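Putative diguanylate cyclase (GGDEF) with PAS/PAC domain (Rhodopseudomonas palustris, PDB 3LIF) probably makes cyclic di-GMP from GTP as a membrane-bound diguanylate cyclase, of which this chain is the extracellular PDC-fold sensor domain. Local coordinates at residues 115-120 with 175-180; 89-94 with 120-125; 33-38 with 68-73. All coordinates share one frame; numbering follows the deposited sequence.

Overall arrangement
From the N terminus, helix 5-47 leads into contact 3, where 68-73 come back against 33-38 after helix 55-66, closing the first loop and setting the first five-stranded sheet on the helix. Contact 2 opens at 89-94 and closes at 120-125, bringing together the loops that follow edge strands 82-85 and 113-119 of that sheet. Before it closes, contact 1 has opened at 115-120, so the two cross and share Ser120. Contact 1 closes at 175-180, on the turn leading into edge strand 178-182 of the second five-stranded sheet, and so bridges the sheets. Contact 3 is in series with both; none nests. Centres lie about 17 to 18 Å apart, and Asp72 touches Thr122.

Contact 1 (115-120 with 175-180); sequences TGPIQS and DGRLLI
At the corner where the backbone breaks strand 113-119, a cis peptide bond joins Gly116 to Pro117, and the CA of Pro117 lies 7.9 Å from the CA of Leu179. The one direct polar link between the segments is made by Arg177, whose NH1 donates to the carbonyl O of Gly116 at 2.6 Å and 164°, in the carbonyl plane and at the edge of the flat guanidinium. CD of Arg177 also comes to this oxygen, 3.1 Å from O of Gly116, with CD of Pro117 a looser neighbour at 4.4 Å. A bend at chi3 (-70°) turns the guanidinium back alongside Asp175, which it grips side-on with NE and NH2. NE meets OD1 of Asp175 at 2.8 Å on its syn lone pair, nearly straight; NH2 completes the salt bridge to OD2 at 2.7 Å, tilted out of both planes. OD1 also accepts from the backbone N of Arg177 (3.1 Å), closing an Asx turn ahead of strand 178-182. This is a bridge between the two PAS-like halves of the PDC fold, since Gly116 belongs to one five-stranded sheet and strand 178-182 edges the other. A leucine in place of Arg177 would probably leave the Gly116 carbonyl and the Asp175 carboxylate without their common mate. Phe128, on the strand next to 113-119, touches both Pro117 and Leu179, adding an apolar patch beside the polar link.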
loop_
_atom_site.group_PDB
_atom_site.type_symbol
_atom_site.label_atom_id
_atom_site.label_comp_id
_atom_site.label_asym_id
_atom_site.label_seq_id
_atom_site.Cartn_x
_atom_site.Cartn_y
_atom_site.Cartn_z
ATOM N N THR A 115 -2.953 -1.910 6.996
ATOM C CA THR A 115 -2.614 -2.961 7.934
ATOM C C THR A 115 -1.994 -4.085 7.141
ATOM O O THR A 115 -2.461 -4.389 6.030
ATOM C CB THR A 115 -3.893 -3.505 8.539
ATOM O OG1 THR A 115 -4.476 -2.488 9.352
ATOM C CG2 THR A 115 -3.616 -4.743 9.353
ATOM N N GLY A 116 -0.951 -4.694 7.676
ATOM C CA GLY A 116 -0.255 -5.780 6.934
ATOM C C GLY A 116 1.135 -6.059 7.460
ATOM O O GLY A 116 1.685 -5.237 8.180
ATOM N N PRO A 117 1.713 -7.185 7.067
ATOM C CA PRO A 117 1.045 -8.104 6.151
ATOM C C PRO A 117 0.187 -9.106 6.934
ATOM O O PRO A 117 0.564 -9.482 8.023
ATOM C CB PRO A 117 2.207 -8.854 5.493
ATOM C CG PRO A 117 3.385 -8.712 6.481
ATOM C CD PRO A 117 3.038 -7.674 7.488
ATOM N N ILE A 118 -0.962 -9.508 6.397
ATOM C CA ILE A 118 -1.764 -10.540 7.033
ATOM C C ILE A 118 -2.208 -11.539 5.994
ATOM O O ILE A 118 -2.161 -11.306 4.765
ATOM C CB ILE A 118 -3.016 -9.995 7.710
ATOM C CG1 ILE A 118 -3.941 -9.308 6.661
ATOM C CG2 ILE A 118 -2.651 -9.119 8.932
ATOM C CD1 ILE A 118 -5.060 -8.349 7.291
ATOM N N GLN A 119 -2.608 -12.697 6.491
ATOM C CA GLN A 119 -2.976 -13.733 5.572
ATOM C C GLN A 119 -4.486 -13.623 5.346
ATOM O O GLN A 119 -5.276 -13.844 6.268
ATOM C CB GLN A 119 -2.535 -15.073 6.092
ATOM C CG GLN A 119 -2.827 -16.100 5.063
ATOM C CD GLN A 119 -2.392 -17.477 5.465
ATOM O OE1 GLN A 119 -2.277 -18.364 4.621
ATOM N NE2 GLN A 119 -2.122 -17.670 6.747
ATOM N N SER A 120 -4.872 -13.192 4.147
ATOM C CA SER A 120 -6.228 -12.776 3.904
ATOM C C SER A 120 -7.199 -13.870 4.277
ATOM O O SER A 120 -7.142 -14.955 3.714
ATOM C CB SER A 120 -6.400 -12.476 2.416
ATOM O OG SER A 120 -7.739 -12.663 1.951
ATOM N N ASP A 175 7.115 2.590 8.448
ATOM C CA ASP A 175 7.844 1.862 9.523
ATOM C C ASP A 175 8.718 0.734 9.034
ATOM O O ASP A 175 9.181 -0.087 9.826
ATOM C CB ASP A 175 6.897 1.313 10.628
ATOM C CG ASP A 175 5.929 0.241 10.119
ATOM O OD1 ASP A 175 6.213 -0.557 9.151
ATOM O OD2 ASP A 175 4.831 0.222 10.706
ATOM N N GLY A 176 8.934 0.654 7.734
ATOM C CA GLY A 176 9.882 -0.331 7.241
ATOM C C GLY A 176 9.223 -1.565 6.648
ATOM O O GLY A 176 9.886 -2.412 6.066
ATOM N N ARG A 177 7.917 -1.712 6.797
ATOM C CA ARG A 177 7.321 -2.879 6.230
ATOM C C ARG A 177 7.305 -2.646 4.738
ATOM O O ARG A 177 6.967 -1.519 4.274
ATOM C CB ARG A 177 5.921 -3.022 6.733
ATOM C CG ARG A 177 5.818 -3.724 8.074
ATOM C CD ARG A 177 4.390 -3.672 8.534
ATOM N NE ARG A 177 4.020 -2.316 8.913
ATOM C CZ ARG A 177 2.766 -1.924 9.116
ATOM N NH1 ARG A 177 1.726 -2.760 8.938
ATOM N NH2 ARG A 177 2.552 -0.687 9.517
ATOM N N LEU A 178 7.681 -3.689 3.989
ATOM C CA LEU A 178 7.679 -3.652 2.540
ATOM C C LEU A 178 6.313 -4.081 1.975
ATOM O O LEU A 178 5.877 -5.185 2.216
ATOM C CB LEU A 178 8.805 -4.562 2.003
ATOM C CG LEU A 178 8.751 -4.843 0.470
ATOM C CD1 LEU A 178 9.071 -3.627 -0.357
ATOM C CD2 LEU A 178 9.639 -5.957 0.050
ATOM N N LEU A 179 5.628 -3.228 1.229
ATOM C CA LEU A 179 4.347 -3.627 0.578
ATOM C C LEU A 179 4.562 -4.231 -0.803
ATOM O O LEU A 179 3.946 -5.224 -1.216
ATOM C CB LEU A 179 3.427 -2.430 0.377
ATOM C CG LEU A 179 2.607 -2.032 1.591
ATOM C CD1 LEU A 179 3.503 -1.192 2.507
ATOM C CD2 LEU A 179 1.310 -1.284 1.158
ATOM N N ILE A 180 5.402 -3.587 -1.577
ATOM C CA ILE A 180 5.717 -4.221 -2.817
ATOM C C ILE A 180 7.057 -3.780 -3.313
ATOM O O ILE A 180 7.532 -2.666 -3.018
ATOM C CB ILE A 180 4.657 -4.017 -3.888
ATOM C CG1 ILE A 180 5.094 -4.814 -5.139
ATOM C CG2 ILE A 180 4.400 -2.578 -4.151
ATOM C CD1 ILE A 180 5.296 -6.492 -4.834
#

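Contact 2 (89-94 with 120-125); sequences PVPALD and SRTSGV
Thr122 and Arg121 ride on an ST turn in the loop that joins the antiparallel strands 113-119 and 126-135, and Pro91, at the centre of an inverse gamma turn, leans against that loop. The touching is light. CG of Pro91 reaches the carbonyl O of Arg121 at 4.1 Å and the methyl CG2 of Thr122 at 4.3 Å. With OG1 of Thr122 set between its backbone N and carbonyl carbon (chi1 72°), the two branches part company: the methyl meets the proline, while OG1 is hydrogen-bonded to OD2 of Asp72. In its own loop, OG of Ser120 takes two backbone N-H groups, that of Thr122 at 2.9 Å and that of Ser123 at 2.8 Å, which pins the turn that carries the contact. The N of Gly124 closes the loop further, donating to the carbonyl O of Ser120 at 2.8 Å. On the other side, the N of Leu93 bonds to the O of Pro91 at 2.7 Å, a second inverse gamma turn centred on Ala92. Arg121 has its beta carbon towards 89-94, yet its NH1 comes no nearer than 4.2 Å to the O of Asp94; its firm partner is Asp97, in a salt bridge through NH2. A bound methylpentanediol, probably from the crystallisation liquor, lies close to the side chain of Thr122. The contact is at the surface: 89-94 spans from strand 82-85, where Val90 packs on Leu82 and Ala85, towards helix 99-106, while 120-125 is the turn between 113-119, the opposite edge strand of the same sheet, and 126-135.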
loop_
_atom_site.group_PDB
_atom_site.type_symbol
_atom_site.label_atom_id
_atom_site.label_comp_id
_atom_site.label_asym_id
_atom_site.label_seq_id
_atom_site.Cartn_x
_atom_site.Cartn_y
_atom_site.Cartn_z
ATOM N N PRO A 89 -18.345 -18.083 -2.426
ATOM C CA PRO A 89 -19.242 -17.834 -1.320
ATOM C C PRO A 89 -18.661 -16.820 -0.332
ATOM O O PRO A 89 -17.477 -16.513 -0.376
ATOM C CB PRO A 89 -19.357 -19.197 -0.640
ATOM C CG PRO A 89 -18.552 -20.192 -1.473
ATOM C CD PRO A 89 -17.835 -19.466 -2.525
ATOM N N VAL A 90 -19.493 -16.353 0.588
ATOM C CA VAL A 90 -19.136 -15.303 1.490
ATOM C C VAL A 90 -18.696 -15.936 2.789
ATOM O O VAL A 90 -19.471 -16.586 3.471
ATOM C CB VAL A 90 -20.368 -14.438 1.752
ATOM C CG1 VAL A 90 -20.062 -13.325 2.704
ATOM C CG2 VAL A 90 -20.927 -13.890 0.441
ATOM N N PRO A 91 -17.430 -15.771 3.151
ATOM C CA PRO A 91 -17.010 -16.475 4.356
ATOM C C PRO A 91 -17.422 -15.733 5.601
ATOM O O PRO A 91 -16.642 -14.959 6.123
ATOM C CB PRO A 91 -15.508 -16.453 4.238
ATOM C CG PRO A 91 -15.240 -15.190 3.427
ATOM C CD PRO A 91 -16.314 -15.154 2.434
ATOM N N ALA A 92 -18.632 -15.978 6.093
ATOM C CA ALA A 92 -19.149 -15.236 7.246
ATOM C C ALA A 92 -18.544 -15.675 8.569
ATOM O O ALA A 92 -19.259 -16.018 9.524
ATOM C CB ALA A 92 -20.649 -15.340 7.301
ATOM N N LEU A 93 -17.223 -15.645 8.632
ATOM C CA LEU A 93 -16.523 -16.003 9.855
ATOM C C LEU A 93 -16.345 -14.840 10.830
ATOM O O LEU A 93 -16.606 -13.681 10.553
ATOM C CB LEU A 93 -15.148 -16.549 9.510
ATOM C CG LEU A 93 -14.956 -17.931 8.890
ATOM C CD1 LEU A 93 -16.226 -18.695 8.825
ATOM C CD2 LEU A 93 -14.408 -17.784 7.527
ATOM N N ASP A 94 -15.860 -15.175 11.998
ATOM C CA ASP A 94 -15.605 -14.211 13.041
ATOM C C ASP A 94 -14.163 -13.673 12.920
ATOM O O ASP A 94 -13.227 -14.450 13.033
ATOM C CB ASP A 94 -15.781 -14.920 14.393
ATOM C CG ASP A 94 -15.233 -14.118 15.568
ATOM O OD1 ASP A 94 -14.606 -14.758 16.423
ATOM O OD2 ASP A 94 -15.422 -12.872 15.666
ATOM N N SER A 120 -4.872 -13.192 4.147
ATOM C CA SER A 120 -6.228 -12.776 3.904
ATOM C C SER A 120 -7.199 -13.870 4.277
ATOM O O SER A 120 -7.142 -14.955 3.714
ATOM C CB SER A 120 -6.400 -12.476 2.416
ATOM O OG SER A 120 -7.739 -12.663 1.951
ATOM N N ARG A 121 -8.113 -13.575 5.195
ATOM C CA ARG A 121 -9.243 -14.468 5.493
ATOM C C ARG A 121 -10.251 -14.637 4.353
ATOM O O ARG A 121 -11.296 -15.243 4.587
ATOM C CB ARG A 121 -10.025 -13.976 6.703
ATOM C CG ARG A 121 -9.209 -13.732 7.968
ATOM C CD ARG A 121 -9.087 -14.956 8.843
ATOM N NE ARG A 121 -8.138 -14.883 9.958
ATOM C CZ ARG A 121 -8.351 -14.258 11.119
ATOM N NH1 ARG A 121 -9.452 -13.587 11.359
ATOM N NH2 ARG A 121 -7.443 -14.283 12.064
ATOM N N THR A 122 -10.008 -14.098 3.138
ATOM C CA THR A 122 -10.921 -14.430 2.041
ATOM C C THR A 122 -10.211 -15.147 0.954
ATOM O O THR A 122 -10.816 -15.881 0.193
ATOM C CB THR A 122 -11.625 -13.237 1.376
ATOM O OG1 THR A 122 -10.671 -12.537 0.613
ATOM C CG2 THR A 122 -12.278 -12.265 2.378
ATOM N N SER A 123 -8.916 -14.926 0.826
ATOM C CA SER A 123 -8.216 -15.563 -0.294
ATOM C C SER A 123 -6.976 -16.362 0.069
ATOM O O SER A 123 -6.361 -16.916 -0.830
ATOM C CB SER A 123 -7.829 -14.533 -1.347
ATOM O OG SER A 123 -6.680 -13.855 -0.893
ATOM N N GLY A 124 -6.584 -16.409 1.341
ATOM C CA GLY A 124 -5.401 -17.169 1.697
ATOM C C GLY A 124 -4.038 -16.537 1.333
ATOM O O GLY A 124 -3.010 -16.920 1.924
ATOM N N VAL A 125 -4.015 -15.571 0.396
ATOM C CA VAL A 125 -2.817 -14.790 0.047
ATOM C C VAL A 125 -2.363 -13.752 1.088
ATOM O O VAL A 125 -3.192 -13.070 1.714
ATOM C CB VAL A 125 -3.098 -13.972 -1.213
ATOM C CG1 VAL A 125 -1.853 -13.129 -1.569
ATOM C CG2 VAL A 125 -3.604 -14.886 -2.343
#

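Contact 3 (33-38 with 68-73); sequences QGADVV and PQLSDV
Ala35 meets Leu70 methyl to methyl, CB of the alanine 4.1 Å from CD2 of the leucine, and beside this pair the amide of Gln69 lies against the helix backbone. NE2 of Gln69 comes within 3.9 Å of the N of Ala35 and 4.1 Å of the CA of Gly34. Gly34 has no side chain, which is consistent with the close approach of the amide. The glutamine gets there by a bent route: CG sits between the backbone N and the carbonyl carbon (chi1 73°), and a further bend at chi2 (-98°) folds the chain towards the helix. NE2 then donates to the backbone O of Thr31, one turn back from Ala35, so the buried amide has a polar partner in the helix itself. Here the long N-terminal helix of the PDC fold, 5-47, is joined to the start of strand 70-76 in the first sheet. Farther out, Val38 follows Ala35 on the same side of the helix and packs on Leu67, just before the second segment. Leu70 is backed by Ala147 and Gln69 by Tyr153 of helix 151-158. The backbone of Gln69 pairs with Glu150 and those of Ser71 and Asp72 with Thr148, while Asp72 holds the Thr148 hydroxyl through OD1, which fixes the corner at Ser71 to strand 141-149 and its end.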
loop_
_atom_site.group_PDB
_atom_site.type_symbol
_atom_site.label_atom_id
_atom_site.label_comp_id
_atom_site.label_asym_id
_atom_site.label_seq_id
_atom_site.Cartn_x
_atom_site.Cartn_y
_atom_site.Cartn_z
ATOM N N GLN A 33 -5.924 7.449 -2.296
ATOM C CA GLN A 33 -6.997 8.413 -2.235
ATOM C C GLN A 33 -8.188 7.788 -2.948
ATOM O O GLN A 33 -9.311 7.798 -2.473
ATOM C CB GLN A 33 -6.584 9.596 -3.040
ATOM C CG GLN A 33 -7.343 10.843 -2.755
ATOM C CD GLN A 33 -6.416 11.771 -1.971
ATOM O OE1 GLN A 33 -5.946 12.783 -2.510
ATOM N NE2 GLN A 33 -6.098 11.401 -0.709
ATOM N N GLY A 34 -7.922 7.210 -4.099
ATOM C CA GLY A 34 -8.990 6.601 -4.849
ATOM C C GLY A 34 -9.756 5.640 -3.970
ATOM O O GLY A 34 -10.980 5.636 -3.990
ATOM N N ALA A 35 -9.016 4.837 -3.194
ATOM C CA ALA A 35 -9.556 3.779 -2.393
ATOM C C ALA A 35 -10.263 4.414 -1.222
ATOM O O ALA A 35 -11.352 3.986 -0.855
ATOM C CB ALA A 35 -8.438 2.862 -1.913
ATOM N N ASP A 36 -9.660 5.440 -0.639
ATOM C CA ASP A 36 -10.300 6.110 0.466
ATOM C C ASP A 36 -11.697 6.569 0.056
ATOM O O ASP A 36 -12.699 6.320 0.718
ATOM C CB ASP A 36 -9.504 7.315 0.849
ATOM C CG ASP A 36 -9.785 7.751 2.255
ATOM O OD1 ASP A 36 -10.722 7.142 2.878
ATOM O OD2 ASP A 36 -9.023 8.636 2.760
ATOM N N VAL A 37 -11.772 7.250 -1.068
ATOM C CA VAL A 37 -13.037 7.735 -1.535
ATOM C C VAL A 37 -14.032 6.563 -1.611
ATOM O O VAL A 37 -15.184 6.682 -1.169
ATOM C CB VAL A 37 -12.875 8.535 -2.928
ATOM C CG1 VAL A 37 -14.120 8.437 -3.769
ATOM C CG2 VAL A 37 -12.524 9.989 -2.667
ATOM N N VAL A 38 -13.623 5.439 -2.181
ATOM C CA VAL A 38 -14.597 4.366 -2.293
ATOM C C VAL A 38 -15.062 3.826 -0.919
ATOM O O VAL A 38 -16.263 3.565 -0.708
ATOM C CB VAL A 38 -14.072 3.243 -3.116
ATOM C CG1 VAL A 38 -14.879 2.012 -2.848
ATOM C CG2 VAL A 38 -14.157 3.620 -4.562
ATOM N N PRO A 68 -9.114 -1.129 -9.847
ATOM C CA PRO A 68 -8.001 -2.033 -10.159
ATOM C C PRO A 68 -7.064 -2.145 -8.990
ATOM O O PRO A 68 -6.342 -3.101 -8.920
ATOM C CB PRO A 68 -7.286 -1.360 -11.323
ATOM C CG PRO A 68 -8.118 -0.128 -11.674
ATOM C CD PRO A 68 -8.980 0.183 -10.499
ATOM N N GLN A 69 -7.078 -1.204 -8.052
ATOM C CA GLN A 69 -6.162 -1.335 -6.907
ATOM C C GLN A 69 -6.659 -2.146 -5.662
ATOM O O GLN A 69 -5.888 -2.356 -4.685
ATOM C CB GLN A 69 -5.685 0.020 -6.443
ATOM C CG GLN A 69 -6.743 0.768 -5.731
ATOM C CD GLN A 69 -7.474 1.786 -6.658
ATOM O OE1 GLN A 69 -8.053 1.415 -7.699
ATOM N NE2 GLN A 69 -7.422 3.082 -6.272
ATOM N N LEU A 70 -7.923 -2.579 -5.686
ATOM C CA LEU A 70 -8.524 -3.284 -4.574
ATOM C C LEU A 70 -8.887 -4.634 -5.084
ATOM O O LEU A 70 -9.538 -4.739 -6.082
ATOM C CB LEU A 70 -9.766 -2.559 -4.146
ATOM C CG LEU A 70 -9.492 -1.187 -3.527
ATOM C CD1 LEU A 70 -10.740 -0.690 -2.832
ATOM C CD2 LEU A 70 -8.354 -1.229 -2.510
ATOM N N SER A 71 -8.424 -5.700 -4.468
ATOM C CA SER A 71 -8.794 -7.030 -4.954
ATOM C C SER A 71 -10.213 -7.355 -4.573
ATOM O O SER A 71 -10.897 -7.979 -5.316
ATOM C CB SER A 71 -7.915 -8.090 -4.324
ATOM O OG SER A 71 -6.631 -8.044 -4.922
ATOM N N ASP A 72 -10.625 -6.965 -3.377
ATOM C CA ASP A 72 -11.908 -7.359 -2.842
ATOM C C ASP A 72 -12.266 -6.463 -1.674
ATOM O O ASP A 72 -11.412 -5.680 -1.206
ATOM C CB ASP A 72 -11.909 -8.809 -2.439
ATOM C CG ASP A 72 -10.819 -9.123 -1.471
ATOM O OD1 ASP A 72 -10.367 -8.168 -0.769
ATOM O OD2 ASP A 72 -10.405 -10.311 -1.428
ATOM N N VAL A 73 -13.522 -6.535 -1.237
ATOM C CA VAL A 73 -14.037 -5.644 -0.182
ATOM C C VAL A 73 -14.970 -6.393 0.783
ATOM O O VAL A 73 -15.793 -7.254 0.376
ATOM C CB VAL A 73 -14.864 -4.490 -0.800
ATOM C CG1 VAL A 73 -15.325 -3.524 0.283
ATOM C CG2 VAL A 73 -14.028 -3.799 -1.843
#